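PDB 4YXP: mRNA export factor from Human herpesvirus 1, which regulates viral gene expression as a homodimer, inhibits cellular splicing, contributes to host shutoff and mediates nuclear export of viral intronless mRNAs. Local coordinates for residues V73-E76 with T77-H81. Residues are numbered along the deposited sequence; the frame is centred on the assembly and turned at random.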
loop_
_atom_site.group_PDB
_atom_site.type_symbol
_atom_site.label_atom_id
_atom_site.label_comp_id
_atom_site.label_asym_id
_atom_site.label_seq_id
_atom_site.Cartn_x
_atom_site.Cartn_y
_atom_site.Cartn_z
ATOM N N VAL B 73 11.312 -21.139 -10.003
ATOM C CA VAL B 73 12.125 -22.252 -9.531
ATOM C C VAL B 73 11.238 -23.227 -8.768
ATOM O O VAL B 73 10.295 -22.820 -8.083
ATOM C CB VAL B 73 13.293 -21.770 -8.640
ATOM C CG1 VAL B 73 14.205 -20.821 -9.407
ATOM C CG2 VAL B 73 12.771 -21.109 -7.372
ATOM N N SER B 74 11.530 -24.516 -8.893
ATOM C CA SER B 74 10.894 -25.508 -8.042
ATOM C C SER B 74 11.494 -25.394 -6.645
ATOM O O SER B 74 12.546 -24.770 -6.460
ATOM C CB SER B 74 11.091 -26.919 -8.595
ATOM O OG SER B 74 12.448 -27.309 -8.492
ATOM N N TRP B 75 10.832 -25.991 -5.661
ATOM C CA TRP B 75 11.377 -26.042 -4.310
ATOM C C TRP B 75 12.738 -26.743 -4.320
ATOM O O TRP B 75 13.663 -26.336 -3.620
ATOM C CB TRP B 75 10.413 -26.764 -3.367
ATOM C CG TRP B 75 11.020 -27.114 -2.045
ATOM C CD1 TRP B 75 11.253 -28.369 -1.555
ATOM C CD2 TRP B 75 11.484 -26.201 -1.044
ATOM N NE1 TRP B 75 11.828 -28.291 -0.309
ATOM C CE2 TRP B 75 11.983 -26.971 0.026
ATOM C CE3 TRP B 75 11.528 -24.806 -0.947
ATOM C CZ2 TRP B 75 12.515 -26.394 1.176
ATOM C CZ3 TRP B 75 12.056 -24.238 0.195
ATOM C CH2 TRP B 75 12.542 -25.031 1.242
ATOM N N GLU B 76 12.852 -27.793 -5.125
ATOM C CA GLU B 76 14.091 -28.569 -5.203
ATOM C C GLU B 76 15.240 -27.717 -5.745
ATOM O O GLU B 76 16.372 -27.811 -5.271
ATOM C CB GLU B 76 13.892 -29.812 -6.079
ATOM C CG GLU B 76 13.087 -30.930 -5.415
ATOM C CD GLU B 76 11.623 -30.569 -5.195
ATOM O OE1 GLU B 76 11.077 -29.754 -5.972
ATOM O OE2 GLU B 76 11.018 -31.104 -4.241
ATOM N N THR B 77 14.945 -26.884 -6.736
ATOM C CA THR B 77 15.947 -25.998 -7.320
ATOM C C THR B 77 16.364 -24.913 -6.326
ATOM O O THR B 77 17.541 -24.553 -6.243
ATOM C CB THR B 77 15.423 -25.343 -8.621
ATOM O OG1 THR B 77 15.231 -26.353 -9.618
ATOM C CG2 THR B 77 16.401 -24.296 -9.155
ATOM N N LEU B 78 15.402 -24.389 -5.573
ATOM C CA LEU B 78 15.696 -23.365 -4.579
ATOM C C LEU B 78 16.599 -23.942 -3.487
ATOM O O LEU B 78 17.513 -23.276 -2.999
ATOM C CB LEU B 78 14.399 -22.811 -3.980
ATOM C CG LEU B 78 14.512 -21.705 -2.924
ATOM C CD1 LEU B 78 15.289 -20.503 -3.437
ATOM C CD2 LEU B 78 13.124 -21.275 -2.478
ATOM N N VAL B 79 16.351 -25.188 -3.110
ATOM C CA VAL B 79 17.168 -25.831 -2.090
ATOM C C VAL B 79 18.593 -25.980 -2.618
ATOM O O VAL B 79 19.562 -25.773 -1.887
ATOM C CB VAL B 79 16.562 -27.189 -1.668
ATOM C CG1 VAL B 79 17.572 -28.043 -0.913
ATOM C CG2 VAL B 79 15.328 -26.957 -0.801
ATOM N N ALA B 80 18.717 -26.320 -3.896
ATOM C CA ALA B 80 20.026 -26.569 -4.495
ATOM C C ALA B 80 20.809 -25.275 -4.733
ATOM O O ALA B 80 22.004 -25.199 -4.443
ATOM C CB ALA B 80 19.863 -27.328 -5.802
ATOM N N HIS B 81 20.130 -24.257 -5.253
ATOM C CA HIS B 81 20.791 -23.028 -5.686
ATOM C C HIS B 81 20.717 -21.901 -4.661
ATOM O O HIS B 81 21.415 -20.894 -4.794
ATOM C CB HIS B 81 20.185 -22.550 -7.005
ATOM C CG HIS B 81 20.503 -23.427 -8.170
ATOM N ND1 HIS B 81 20.052 -23.172 -9.445
ATOM C CD2 HIS B 81 21.237 -24.569 -8.260
ATOM C CE1 HIS B 81 20.487 -24.110 -10.270
ATOM N NE2 HIS B 81 21.211 -24.968 -9.565
HETATM O O HOH W 1 13.182 -25.351 -11.001
#
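S74 is the N-cap of helix 75-91 in the folded C-terminal part of ICP27, its OG accepting from T77 N at 3.1 Å with an N-H...O angle of 155°. That bond ties down an amide of the first helical turn, while the carbonyl of S74 opens the i to i+4 ladder by accepting from L78 N. The tight side of this turn lies one residue on. With CG anti to the backbone N (chi1 168°), the W75 indole swings toward the next turn, where CG2 of V79 rests over one face in a CH-pi contact. This methyl comes within 3.4 Å of W75 CE2. L78 CD2 meets the same ring obliquely at W75 CZ3. K127 of helix 112-132 adds a cation-pi contact to the indole, and F269 of the second subunit packs on V73 and L78, placing the helix start at the intertwined dimer interface. The cap side is looser: S74 is exposed, and V73 CB touches the methyl branch of T77, CG2, at 4.0 Å. A water bridges S74 and T77 there, accepting from S74 N at 2.8 Å and hydrogen-bonded to T77 OG1 at 2.7 Å.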